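Local coordinates for protein extracellular invertase (PDB 5XH8) that probably hydrolyses the beta-fructofuranoside bond of sucrose and transfers fructosyl groups to build fructooligosaccharides such as 1-kestose, as a family 32 glycoside hydrolase, at residues D6-P11 with Y569-N574; V95-G100 with L113-V118; L290-T295 with F304-A309; S459-F464 with A586-T591. One frame throughout, in Å; residues are numbered along the deposited sequence.

Contact 1. Residues D6-P11 with Y569-N574; sequences DYNVAP and YANSTN
Tyr7 O takes the one hydrogen bond that passes between residues 6-11 and 569-574, from Ala570 N at 2.9 Å with an N-H...O angle of 163°. The donor stands well above the carbonyl plane, and Tyr569 CA adds a C-H...O contact to the same Tyr7 O at 3.2 Å. Two type I beta turns meet here, Asp6 to Val9 and Tyr569 to Ser572, and an Asx turn overlaps the first, Asp6 OD1 accepting from Asn8 N at 2.8 Å.

The Tyr569 side chain makes the broadest contact. With CG beside its own backbone N (chi1 -74°), the ring runs along residues 8-11 and presents an edge to Asn8 O, which lies near the ring plane. Its hydroxyl ends against Ala10, OH lying 3.4 Å from Ala10 CA, while the Pro11 side chain crosses that of Tyr569 at about a right angle, CD lying against OH. Next to it, Ala570 CB touches both Tyr7 CB at 3.9 Å and Asn8 OD1 at 3.6 Å. The phenol of Tyr7 leads away from this seam to bond Thr25 OG1, and its ring meets Trp568 edge-to-face. Tyr569 in turn stacks on His484.

The contact ties the N-terminal arm to a loop of the C-terminal beta-sandwich characteristic of family 32 enzymes, 558 residues further on. Its chemistry is that of a surface clasp: a single backbone bond fixes the meeting of the two turns, and one aromatic side chain, its ring edge directed at a carbonyl, supplies a large share of the remaining contact.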
loop_
_atom_site.group_PDB
_atom_site.type_symbol
_atom_site.label_atom_id
_atom_site.label_comp_id
_atom_site.label_asym_id
_atom_site.label_seq_id
_atom_site.Cartn_x
_atom_site.Cartn_y
_atom_site.Cartn_z
ATOM N N ASP A 6 -32.942 -36.004 -23.934
ATOM C CA ASP A 6 -33.838 -35.908 -25.066
ATOM C C ASP A 6 -34.704 -34.696 -24.847
ATOM O O ASP A 6 -35.541 -34.671 -23.945
ATOM C CB ASP A 6 -34.679 -37.173 -25.173
ATOM C CG ASP A 6 -35.556 -37.193 -26.412
ATOM O OD1 ASP A 6 -35.941 -36.114 -26.932
ATOM O OD2 ASP A 6 -35.873 -38.316 -26.851
ATOM N N TYR A 7 -34.506 -33.683 -25.686
ATOM C CA TYR A 7 -35.202 -32.408 -25.529
ATOM C C TYR A 7 -36.641 -32.437 -26.048
ATOM O O TYR A 7 -37.303 -31.401 -26.033
ATOM C CB TYR A 7 -34.389 -31.253 -26.160
ATOM C CG TYR A 7 -33.073 -31.027 -25.434
ATOM C CD1 TYR A 7 -33.045 -30.463 -24.142
ATOM C CD2 TYR A 7 -31.863 -31.406 -26.015
ATOM C CE1 TYR A 7 -31.852 -30.282 -23.463
ATOM C CE2 TYR A 7 -30.651 -31.208 -25.353
ATOM C CZ TYR A 7 -30.653 -30.641 -24.086
ATOM O OH TYR A 7 -29.454 -30.482 -23.441
ATOM N N ASN A 8 -37.128 -33.601 -26.504
ATOM C CA ASN A 8 -38.571 -33.790 -26.700
ATOM C C ASN A 8 -39.268 -34.342 -25.481
ATOM O O ASN A 8 -40.477 -34.291 -25.423
ATOM C CB ASN A 8 -38.853 -34.697 -27.898
ATOM C CG ASN A 8 -38.353 -34.109 -29.188
ATOM O OD1 ASN A 8 -38.660 -32.965 -29.540
ATOM N ND2 ASN A 8 -37.570 -34.881 -29.897
ATOM N N VAL A 9 -38.513 -34.852 -24.510
ATOM C CA VAL A 9 -39.040 -35.392 -23.271
ATOM C C VAL A 9 -38.963 -34.325 -22.191
ATOM O O VAL A 9 -38.065 -33.448 -22.204
ATOM C CB VAL A 9 -38.255 -36.659 -22.854
ATOM C CG1 VAL A 9 -38.707 -37.188 -21.497
ATOM C CG2 VAL A 9 -38.442 -37.746 -23.904
ATOM N N ALA A 10 -39.921 -34.378 -21.269
ATOM C CA ALA A 10 -40.018 -33.413 -20.186
ATOM C C ALA A 10 -38.721 -33.363 -19.352
ATOM O O ALA A 10 -38.021 -34.389 -19.223
ATOM C CB ALA A 10 -41.201 -33.740 -19.292
ATOM N N PRO A 11 -38.395 -32.174 -18.797
ATOM C CA PRO A 11 -37.190 -32.038 -17.969
ATOM C C PRO A 11 -37.363 -32.602 -16.563
ATOM O O PRO A 11 -38.470 -32.533 -16.024
ATOM C CB PRO A 11 -37.002 -30.514 -17.866
ATOM C CG PRO A 11 -38.370 -29.956 -18.031
ATOM C CD PRO A 11 -39.092 -30.884 -18.974
ATOM N N TYR A 569 -37.604 -27.352 -24.631
ATOM C CA TYR A 569 -38.062 -28.327 -25.636
ATOM C C TYR A 569 -37.467 -28.025 -27.010
ATOM O O TYR A 569 -37.403 -26.871 -27.435
ATOM C CB TYR A 569 -39.619 -28.373 -25.724
ATOM C CG TYR A 569 -40.289 -29.072 -24.562
ATOM C CD1 TYR A 569 -40.321 -30.468 -24.487
ATOM C CD2 TYR A 569 -40.896 -28.351 -23.529
ATOM C CE1 TYR A 569 -40.925 -31.127 -23.412
ATOM C CE2 TYR A 569 -41.510 -29.007 -22.452
ATOM C CZ TYR A 569 -41.516 -30.398 -22.408
ATOM O OH TYR A 569 -42.097 -31.053 -21.355
ATOM N N ALA A 570 -37.040 -29.079 -27.695
ATOM C CA ALA A 570 -36.435 -28.982 -29.020
ATOM C C ALA A 570 -37.328 -28.202 -30.003
ATOM O O ALA A 570 -36.814 -27.404 -30.803
ATOM C CB ALA A 570 -36.117 -30.369 -29.555
ATOM N N ASN A 571 -38.646 -28.390 -29.858
ATOM C CA ASN A 571 -39.695 -27.768 -30.689
ATOM C C ASN A 571 -40.031 -26.356 -30.366
ATOM O O ASN A 571 -40.901 -25.807 -31.008
ATOM C CB ASN A 571 -41.050 -28.471 -30.465
ATOM C CG ASN A 571 -41.067 -29.866 -30.959
ATOM O OD1 ASN A 571 -40.065 -30.378 -31.476
ATOM N ND2 ASN A 571 -42.206 -30.524 -30.786
ATOM N N SER A 572 -39.453 -25.775 -29.324
ATOM C CA SER A 572 -39.799 -24.406 -28.960
ATOM C C SER A 572 -39.033 -23.399 -29.842
ATOM O O SER A 572 -38.168 -22.643 -29.372
ATOM C CB SER A 572 -39.584 -24.194 -27.465
ATOM O OG SER A 572 -40.551 -24.933 -26.722
ATOM N N THR A 573 -39.388 -23.398 -31.130
ATOM C CA THR A 573 -38.743 -22.571 -32.144
ATOM C C THR A 573 -39.710 -21.742 -33.007
ATOM O O THR A 573 -39.261 -21.057 -33.929
ATOM C CB THR A 573 -37.905 -23.457 -33.086
ATOM O OG1 THR A 573 -38.764 -24.390 -33.737
ATOM C CG2 THR A 573 -36.836 -24.224 -32.319
ATOM N N ASN A 574 -41.016 -21.787 -32.715
ATOM C CA ASN A 574 -42.010 -21.117 -33.562
ATOM C C ASN A 574 -42.114 -19.650 -33.219
ATOM O O ASN A 574 -41.914 -19.243 -32.058
ATOM C CB ASN A 574 -43.392 -21.780 -33.455
ATOM C CG ASN A 574 -43.390 -23.208 -33.981
ATOM O OD1 ASN A 574 -43.546 -24.163 -33.222
ATOM N ND2 ASN A 574 -43.163 -23.360 -35.263
#

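Contact 2. Residues V95-G100 with L113-V118; sequences VAVFDG and LLYTSV
An antiparallel beta hairpin, the first two strands of a four-stranded blade in the family 32 beta-propeller, brings Val95-Gly100 against Leu113-Val118. Backbone hydrogen bonds set its register and reveal two irregularities. At one end Val95 and Ala96 both face Val118 in a classic beta bulge, so that Val118 O is gripped twice, by Val95 N at 3.0 Å and by Ala96 N at 3.2 Å. Val118 N returns a bond to Ala96 O, and Phe98 N reaches Thr116 O at 2.8 Å. A second bulge then shifts the register by one residue, and Thr116 N bonds Asp99 O.

Close backbone packing follows at Gly100, which has no side chain: its CA comes within 3.6 Å of Tyr115 CA, and Leu113 CD1 lies against its carbonyl carbon.

Around this hairpin, a bound glycerol touches Phe98 and accepts a bond from Asp99 N, while the Asp99 carboxylate lies close to those of Asp41 and Asp171, a cluster consistent with the acidic active-site pocket of the family.

Apolar contacts occupy both faces. Val97 CG1 meets Tyr115 CD2 at 3.9 Å, the two side chains crossing at about a right angle, and the Tyr115 hydroxyl continues to Asp93. On the other face, Ala96 CB abuts Val118 CB. Val118 CG2, anti to its carbonyl carbon, sits over the centre of the Phe98 ring in a CH-pi contact, 3.5 Å from the centroid and 13° off the ring normal.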
loop_
_atom_site.group_PDB
_atom_site.type_symbol
_atom_site.label_atom_id
_atom_site.label_comp_id
_atom_site.label_asym_id
_atom_site.label_seq_id
_atom_site.Cartn_x
_atom_site.Cartn_y
_atom_site.Cartn_z
ATOM N N VAL A 95 -5.396 -11.456 -2.290
ATOM C CA VAL A 95 -6.765 -11.954 -2.160
ATOM C C VAL A 95 -7.478 -12.012 -3.514
ATOM O O VAL A 95 -8.119 -13.009 -3.809
ATOM C CB VAL A 95 -7.544 -11.127 -1.108
ATOM C CG1 VAL A 95 -9.028 -11.449 -1.116
ATOM C CG2 VAL A 95 -6.944 -11.386 0.268
ATOM N N ALA A 96 -7.383 -10.967 -4.337
ATOM C CA ALA A 96 -8.126 -10.961 -5.596
ATOM C C ALA A 96 -7.531 -10.018 -6.626
ATOM O O ALA A 96 -6.801 -9.059 -6.279
ATOM C CB ALA A 96 -9.595 -10.604 -5.336
ATOM N N VAL A 97 -7.848 -10.316 -7.882
ATOM C CA VAL A 97 -7.579 -9.445 -9.002
ATOM C C VAL A 97 -8.925 -8.909 -9.458
ATOM O O VAL A 97 -9.804 -9.685 -9.873
ATOM C CB VAL A 97 -6.928 -10.198 -10.167
ATOM C CG1 VAL A 97 -6.903 -9.334 -11.448
ATOM C CG2 VAL A 97 -5.526 -10.635 -9.787
ATOM N N PHE A 98 -9.080 -7.590 -9.380
ATOM C CA PHE A 98 -10.281 -6.905 -9.867
ATOM C C PHE A 98 -9.986 -6.286 -11.245
ATOM O O PHE A 98 -8.924 -6.521 -11.841
ATOM C CB PHE A 98 -10.753 -5.879 -8.821
ATOM C CG PHE A 98 -11.598 -6.445 -7.677
ATOM C CD1 PHE A 98 -11.803 -7.834 -7.476
ATOM C CD2 PHE A 98 -12.160 -5.566 -6.758
ATOM C CE1 PHE A 98 -12.561 -8.286 -6.396
ATOM C CE2 PHE A 98 -12.918 -6.029 -5.682
ATOM C CZ PHE A 98 -13.133 -7.381 -5.508
ATOM N N ASP A 99 -10.934 -5.526 -11.777
ATOM C CA ASP A 99 -10.852 -5.039 -13.144
ATOM C C ASP A 99 -9.638 -4.129 -13.356
ATOM O O ASP A 99 -9.202 -3.442 -12.443
ATOM C CB ASP A 99 -12.115 -4.224 -13.510
ATOM C CG ASP A 99 -13.389 -5.063 -13.575
ATOM O OD1 ASP A 99 -13.283 -6.291 -13.800
ATOM O OD2 ASP A 99 -14.491 -4.479 -13.410
ATOM N N GLY A 100 -9.154 -4.103 -14.591
ATOM C CA GLY A 100 -8.148 -3.159 -15.018
ATOM C C GLY A 100 -8.305 -2.848 -16.492
ATOM O O GLY A 100 -9.117 -3.494 -17.203
ATOM N N LEU A 113 -0.998 -3.038 -18.159
ATOM C CA LEU A 113 -2.263 -3.165 -17.417
ATOM C C LEU A 113 -2.184 -2.400 -16.107
ATOM O O LEU A 113 -1.282 -2.651 -15.295
ATOM C CB LEU A 113 -2.538 -4.640 -17.109
ATOM C CG LEU A 113 -3.725 -4.962 -16.198
ATOM C CD1 LEU A 113 -5.027 -4.627 -16.868
ATOM C CD2 LEU A 113 -3.683 -6.434 -15.806
ATOM N N LEU A 114 -3.132 -1.487 -15.901
ATOM C CA LEU A 114 -3.379 -0.886 -14.603
ATOM C C LEU A 114 -4.671 -1.513 -14.059
ATOM O O LEU A 114 -5.724 -1.393 -14.681
ATOM C CB LEU A 114 -3.528 0.637 -14.725
ATOM C CG LEU A 114 -3.762 1.425 -13.435
ATOM C CD1 LEU A 114 -2.602 1.301 -12.467
ATOM C CD2 LEU A 114 -4.022 2.890 -13.749
ATOM N N TYR A 115 -4.597 -2.143 -12.890
ATOM C CA TYR A 115 -5.717 -2.928 -12.368
ATOM C C TYR A 115 -5.850 -2.825 -10.867
ATOM O O TYR A 115 -4.891 -2.440 -10.152
ATOM C CB TYR A 115 -5.557 -4.399 -12.770
ATOM C CG TYR A 115 -4.498 -5.184 -11.993
ATOM C CD1 TYR A 115 -3.148 -5.097 -12.331
ATOM C CD2 TYR A 115 -4.851 -6.008 -10.935
ATOM C CE1 TYR A 115 -2.187 -5.805 -11.625
ATOM C CE2 TYR A 115 -3.891 -6.705 -10.212
ATOM C CZ TYR A 115 -2.559 -6.605 -10.562
ATOM O OH TYR A 115 -1.616 -7.322 -9.872
ATOM N N THR A 116 -7.031 -3.182 -10.380
ATOM C CA THR A 116 -7.271 -3.154 -8.944
ATOM C C THR A 116 -6.779 -4.450 -8.307
ATOM O O THR A 116 -7.332 -5.531 -8.543
ATOM C CB THR A 116 -8.734 -2.891 -8.576
ATOM O OG1 THR A 116 -9.131 -1.611 -9.089
ATOM C CG2 THR A 116 -8.894 -2.870 -7.046
ATOM N N SER A 117 -5.746 -4.294 -7.484
ATOM C CA SER A 117 -5.129 -5.355 -6.701
ATOM C C SER A 117 -5.790 -5.379 -5.305
ATOM O O SER A 117 -5.809 -4.363 -4.621
ATOM C CB SER A 117 -3.620 -5.115 -6.628
ATOM O OG SER A 117 -3.288 -3.749 -6.434
ATOM N N VAL A 118 -6.370 -6.523 -4.925
ATOM C CA VAL A 118 -7.177 -6.652 -3.714
ATOM C C VAL A 118 -6.437 -7.441 -2.602
ATOM O O VAL A 118 -5.929 -8.561 -2.816
ATOM C CB VAL A 118 -8.534 -7.282 -4.023
ATOM C CG1 VAL A 118 -9.366 -7.520 -2.759
ATOM C CG2 VAL A 118 -9.312 -6.421 -5.016
#

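Contact 3. Residues L290-T295 with F304-A309; sequences LWVSGT and FNPNMA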
loop_
_atom_site.group_PDB
_atom_site.type_symbol
_atom_site.label_atom_id
_atom_site.label_comp_id
_atom_site.label_asym_id
_atom_site.label_seq_id
_atom_site.Cartn_x
_atom_site.Cartn_y
_atom_site.Cartn_z
ATOM N N LEU A 290 -25.730 2.101 -17.205
ATOM C CA LEU A 290 -26.036 3.436 -17.749
ATOM C C LEU A 290 -24.971 4.005 -18.691
ATOM O O LEU A 290 -23.786 3.634 -18.629
ATOM C CB LEU A 290 -26.259 4.409 -16.590
ATOM C CG LEU A 290 -27.239 4.039 -15.491
ATOM C CD1 LEU A 290 -27.289 5.131 -14.423
ATOM C CD2 LEU A 290 -28.619 3.812 -16.065
ATOM N N TRP A 291 -25.424 4.891 -19.585
ATOM C CA TRP A 291 -24.557 5.803 -20.346
ATOM C C TRP A 291 -24.962 7.239 -20.007
ATOM O O TRP A 291 -26.109 7.498 -19.595
ATOM C CB TRP A 291 -24.619 5.557 -21.863
ATOM C CG TRP A 291 -25.960 5.914 -22.511
ATOM C CD1 TRP A 291 -26.972 5.052 -22.793
ATOM C CD2 TRP A 291 -26.407 7.215 -22.944
ATOM N NE1 TRP A 291 -28.023 5.714 -23.379
ATOM C CE2 TRP A 291 -27.713 7.044 -23.489
ATOM C CE3 TRP A 291 -25.833 8.504 -22.935
ATOM C CZ2 TRP A 291 -28.480 8.124 -24.009
ATOM C CZ3 TRP A 291 -26.602 9.594 -23.457
ATOM C CH2 TRP A 291 -27.912 9.382 -23.978
ATOM N N VAL A 292 -24.007 8.160 -20.144
ATOM C CA VAL A 292 -24.207 9.569 -19.773
ATOM C C VAL A 292 -23.396 10.445 -20.691
ATOM O O VAL A 292 -22.203 10.189 -20.896
ATOM C CB VAL A 292 -23.755 9.885 -18.332
ATOM C CG1 VAL A 292 -24.208 11.288 -17.913
ATOM C CG2 VAL A 292 -24.298 8.866 -17.354
ATOM N N SER A 293 -24.058 11.469 -21.244
ATOM C CA SER A 293 -23.405 12.504 -22.054
ATOM C C SER A 293 -23.179 13.701 -21.160
ATOM O O SER A 293 -23.985 13.972 -20.290
ATOM C CB SER A 293 -24.316 12.925 -23.223
ATOM O OG SER A 293 -23.717 13.972 -23.971
ATOM N N GLY A 294 -22.089 14.417 -21.362
ATOM C CA GLY A 294 -21.849 15.607 -20.585
ATOM C C GLY A 294 -20.833 16.554 -21.166
ATOM O O GLY A 294 -20.048 16.193 -22.053
ATOM N N THR A 295 -20.858 17.782 -20.656
ATOM C CA THR A 295 -19.887 18.792 -21.061
ATOM C C THR A 295 -18.864 18.869 -19.954
ATOM O O THR A 295 -19.166 18.606 -18.789
ATOM C CB THR A 295 -20.535 20.181 -21.297
ATOM O OG1 THR A 295 -21.235 20.583 -20.118
ATOM C CG2 THR A 295 -21.528 20.156 -22.489
ATOM N N PHE A 304 -17.351 17.179 -15.025
ATOM C CA PHE A 304 -18.188 16.567 -16.052
ATOM C C PHE A 304 -19.629 16.865 -15.667
ATOM O O PHE A 304 -20.049 16.546 -14.571
ATOM C CB PHE A 304 -17.935 15.054 -16.084
ATOM C CG PHE A 304 -18.850 14.283 -16.996
ATOM C CD1 PHE A 304 -18.628 14.254 -18.359
ATOM C CD2 PHE A 304 -19.895 13.539 -16.474
ATOM C CE1 PHE A 304 -19.466 13.522 -19.205
ATOM C CE2 PHE A 304 -20.729 12.801 -17.304
ATOM C CZ PHE A 304 -20.515 12.795 -18.683
ATOM N N ASN A 305 -20.377 17.496 -16.564
ATOM C CA ASN A 305 -21.733 18.001 -16.252
ATOM C C ASN A 305 -22.713 17.287 -17.177
ATOM O O ASN A 305 -22.765 17.592 -18.373
ATOM C CB ASN A 305 -21.778 19.521 -16.441
ATOM C CG ASN A 305 -20.669 20.224 -15.670
ATOM O OD1 ASN A 305 -20.709 20.278 -14.454
ATOM N ND2 ASN A 305 -19.642 20.699 -16.373
ATOM N N PRO A 306 -23.438 16.294 -16.648
ATOM C CA PRO A 306 -24.374 15.530 -17.474
ATOM C C PRO A 306 -25.457 16.376 -18.168
ATOM O O PRO A 306 -26.114 17.190 -17.507
ATOM C CB PRO A 306 -25.045 14.594 -16.466
ATOM C CG PRO A 306 -24.059 14.438 -15.372
ATOM C CD PRO A 306 -23.376 15.770 -15.272
ATOM N N ASN A 307 -25.673 16.145 -19.462
ATOM C CA ASN A 307 -26.794 16.786 -20.177
ATOM C C ASN A 307 -27.860 15.828 -20.704
ATOM O O ASN A 307 -28.931 16.283 -21.107
ATOM C CB ASN A 307 -26.288 17.700 -21.295
ATOM C CG ASN A 307 -25.263 17.036 -22.172
ATOM O OD1 ASN A 307 -25.337 15.830 -22.453
ATOM N ND2 ASN A 307 -24.278 17.810 -22.591
ATOM N N MET A 308 -27.562 14.526 -20.720
ATOM C CA MET A 308 -28.547 13.484 -20.993
ATOM C C MET A 308 -27.974 12.123 -20.564
ATOM O O MET A 308 -26.762 11.974 -20.393
ATOM C CB MET A 308 -28.956 13.462 -22.476
ATOM C CG MET A 308 -27.803 13.377 -23.470
ATOM S SD MET A 308 -28.305 13.300 -25.200
ATOM C CE MET A 308 -26.768 13.120 -26.082
ATOM N N ALA A 309 -28.851 11.144 -20.387
ATOM C CA ALA A 309 -28.432 9.828 -19.918
ATOM C C ALA A 309 -29.498 8.781 -20.213
ATOM O O ALA A 309 -30.708 9.097 -20.346
ATOM C CB ALA A 309 -28.134 9.874 -18.432
#
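Strands 290-295 and 304-306 run antiparallel with their axes 124° apart, and the register shifts by one between the Ser293-Met308 and Gly294-Pro306 pairs, a bulge that takes up Asn307, where the second chain turns a corner. Before the corner, Thr295 and Asn305 exchange a pair of backbone bonds, Asn305 N reaching Thr295 O at 2.8 Å. Beyond it, Ser293 N bonds Met308 O, while Asn307 N, at the corner itself, donates to Ser293 O at 2.9 Å.

Trp291, its CG held between backbone N and carbonyl carbon (chi1 68°), spreads one ring face over the backbone of Ala309, whose CA makes a CH-pi contact 4.1 Å from the centroid of the six-membered ring. Met308 approaches the same ring from its edge: SD stands 5.4 Å from that centroid in a Met-aromatic contact, and CG packs on CZ3. Before the corner, Val292 CG1 touches both Phe304 CE2 at 3.8 Å and Pro306 CB at 3.7 Å. Bare of a side chain, Gly294 lets Phe304 CE1 come to 3.5 Å from its CA.

This hairpin forms the outer part of a propeller blade. Phe304 and Pro306 turn to Trp226 of strand 219-227, whereas Trp291 reaches strand 408-418. Hydrogen bonding thus carries the pairing through a sharp change of direction, while aromatic, sulfur and aliphatic contacts on its flanks join the bent hairpin to neighbouring strands.

Contact 4. Residues S459-F464 with A586-T591; sequences SAQLSF and AFSKVT
Ala586 opens the pairing of two antiparallel strands in the C-terminal beta-sandwich, exchanging bonds with Ser463: Ser463 N to Ala586 O at 2.9 Å, and Ala586 N to Ser463 O, nearly straight at 177°. Phe587 turns to the inner face beside Leu462. The two side chains lie alongside, pointing the same way, with Leu462 CG 3.6 Å from Phe587 CE2; Phe477 and Phe577, from the facing sheet, meet the Phe587 ring edge-to-face.

At Ser588 the regular pattern breaks. Its N still donates to Gln461 O at 2.9 Å, but the return bond comes to a side chain. With OG between backbone N and carbonyl carbon (chi1 76°), the hydroxyl takes the place of a backbone acceptor and receives Gln461 N at 3.1 Å. The same OG donates to Lys589 O at 2.6 Å, across the irregular residues between the two paired regions. Gln461, bent at chi2, brings OE1 close to Ser588, while its NE2 bonds Asp541 of the adjoining strand.

Lys589 points away, and the register has moved by one residue when Val590 resumes the inner face. Val590 CG2 touches Ala460 CB at 3.9 Å, and Phe477 packs against both residues. Thr591 closes the segment with a reciprocal pair to Ser459, both bonds lying in the carbonyl plane. At this end a water 3.2 Å from Ser459 OG also donates a weak bond to Thr591 O.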
loop_
_atom_site.group_PDB
_atom_site.type_symbol
_atom_site.label_atom_id
_atom_site.label_comp_id
_atom_site.label_asym_id
_atom_site.label_seq_id
_atom_site.Cartn_x
_atom_site.Cartn_y
_atom_site.Cartn_z
ATOM N N SER A 459 -35.779 -9.328 -37.796
ATOM C CA SER A 459 -35.921 -7.865 -37.967
ATOM C C SER A 459 -37.315 -7.529 -38.477
ATOM O O SER A 459 -37.839 -8.230 -39.348
ATOM C CB SER A 459 -34.930 -7.303 -38.985
ATOM O OG SER A 459 -33.759 -8.066 -39.025
ATOM N N ALA A 460 -37.897 -6.445 -37.980
ATOM C CA ALA A 460 -39.175 -5.994 -38.498
ATOM C C ALA A 460 -39.418 -4.580 -38.077
ATOM O O ALA A 460 -38.871 -4.122 -37.059
ATOM C CB ALA A 460 -40.293 -6.884 -37.968
ATOM N N GLN A 461 -40.279 -3.910 -38.841
ATOM C CA GLN A 461 -40.768 -2.565 -38.525
ATOM C C GLN A 461 -42.238 -2.623 -38.142
ATOM O O GLN A 461 -43.025 -3.306 -38.796
ATOM C CB GLN A 461 -40.588 -1.635 -39.716
ATOM C CG GLN A 461 -39.138 -1.352 -40.064
ATOM C CD GLN A 461 -38.511 -2.481 -40.857
ATOM O OE1 GLN A 461 -39.016 -2.839 -41.924
ATOM N NE2 GLN A 461 -37.427 -3.067 -40.338
ATOM N N LEU A 462 -42.592 -1.934 -37.065
ATOM C CA LEU A 462 -43.959 -1.831 -36.607
ATOM C C LEU A 462 -44.354 -0.355 -36.670
ATOM O O LEU A 462 -43.680 0.503 -36.072
ATOM C CB LEU A 462 -44.118 -2.371 -35.182
ATOM C CG LEU A 462 -44.193 -3.891 -34.981
ATOM C CD1 LEU A 462 -42.905 -4.586 -35.401
ATOM C CD2 LEU A 462 -44.548 -4.220 -33.540
ATOM N N SER A 463 -45.439 -0.072 -37.403
ATOM C CA SER A 463 -46.003 1.279 -37.504
ATOM C C SER A 463 -47.333 1.318 -36.793
ATOM O O SER A 463 -48.121 0.372 -36.878
ATOM C CB SER A 463 -46.178 1.664 -38.956
ATOM O OG SER A 463 -44.957 1.492 -39.640
ATOM N N PHE A 464 -47.559 2.404 -36.063
ATOM C CA PHE A 464 -48.715 2.557 -35.187
ATOM C C PHE A 464 -49.488 3.820 -35.570
ATOM O O PHE A 464 -48.865 4.823 -35.934
ATOM C CB PHE A 464 -48.263 2.667 -33.726
ATOM C CG PHE A 464 -47.495 1.466 -33.232
ATOM C CD1 PHE A 464 -48.163 0.311 -32.843
ATOM C CD2 PHE A 464 -46.107 1.489 -33.169
ATOM C CE1 PHE A 464 -47.465 -0.792 -32.379
ATOM C CE2 PHE A 464 -45.398 0.383 -32.712
ATOM C CZ PHE A 464 -46.080 -0.757 -32.315
ATOM N N ALA A 586 -49.315 -2.141 -37.971
ATOM C CA ALA A 586 -48.882 -2.653 -39.254
ATOM C C ALA A 586 -47.450 -3.143 -39.135
ATOM O O ALA A 586 -46.544 -2.365 -38.805
ATOM C CB ALA A 586 -49.003 -1.582 -40.330
ATOM N N PHE A 587 -47.264 -4.437 -39.403
ATOM C CA PHE A 587 -45.965 -5.075 -39.446
ATOM C C PHE A 587 -45.453 -5.030 -40.858
ATOM O O PHE A 587 -46.143 -5.465 -41.764
ATOM C CB PHE A 587 -46.077 -6.555 -39.037
ATOM C CG PHE A 587 -46.432 -6.763 -37.603
ATOM C CD1 PHE A 587 -47.763 -6.761 -37.194
ATOM C CD2 PHE A 587 -45.434 -6.963 -36.646
ATOM C CE1 PHE A 587 -48.101 -6.963 -35.866
ATOM C CE2 PHE A 587 -45.762 -7.155 -35.312
ATOM C CZ PHE A 587 -47.096 -7.165 -34.922
ATOM N N SER A 588 -44.236 -4.554 -41.062
ATOM C CA SER A 588 -43.596 -4.734 -42.350
ATOM C C SER A 588 -43.323 -6.207 -42.597
ATOM O O SER A 588 -43.506 -7.059 -41.717
ATOM C CB SER A 588 -42.246 -4.045 -42.377
ATOM O OG SER A 588 -41.311 -4.833 -41.634
ATOM N N LYS A 589 -42.858 -6.486 -43.806
ATOM C CA LYS A 589 -42.131 -7.704 -44.132
ATOM C C LYS A 589 -41.076 -7.945 -42.998
ATOM O O LYS A 589 -40.333 -7.047 -42.594
ATOM C CB LYS A 589 -41.504 -7.501 -45.520
ATOM C CG LYS A 589 -40.613 -8.584 -46.107
ATOM C CD LYS A 589 -39.521 -7.929 -46.968
ATOM C CE LYS A 589 -38.823 -8.887 -47.927
ATOM N NZ LYS A 589 -38.980 -8.486 -49.353
ATOM N N VAL A 590 -41.101 -9.150 -42.450
ATOM C CA VAL A 590 -40.258 -9.553 -41.345
ATOM C C VAL A 590 -39.163 -10.410 -41.956
ATOM O O VAL A 590 -39.478 -11.314 -42.730
ATOM C CB VAL A 590 -41.088 -10.381 -40.341
ATOM C CG1 VAL A 590 -40.256 -10.779 -39.136
ATOM C CG2 VAL A 590 -42.328 -9.601 -39.921
ATOM N N THR A 591 -37.897 -10.129 -41.640
ATOM C CA THR A 591 -36.791 -10.971 -42.102
ATOM C C THR A 591 -36.283 -11.868 -40.962
ATOM O O THR A 591 -36.107 -11.417 -39.828
ATOM C CB THR A 591 -35.644 -10.116 -42.659
ATOM O OG1 THR A 591 -36.159 -9.285 -43.705
ATOM C CG2 THR A 591 -34.527 -10.993 -43.229
HETATM O O HOH W 1 -32.972 -11.015 -40.012
#

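Overall arrangement
The four contacts show how pairing chemistry follows place in the fold, and no two contacts share a strand. Contacts 2 and 3 are buried hairpins in the N-terminal family region, their centres about 27 Å apart, and in both a glycine admits close approach beside a register shift. Contact 4 joins strands distant in sequence in the C-terminal region and is partly buried, with a serine hydroxyl accepting a backbone N-H where the register shifts. Contact 1 lies at the surface and relies on turns rather than strands. Its segments alternate along the chain with those of contact 4, about 11 Å away between nearest atoms, whereas contacts 2 and 3 are nested within the loop it closes.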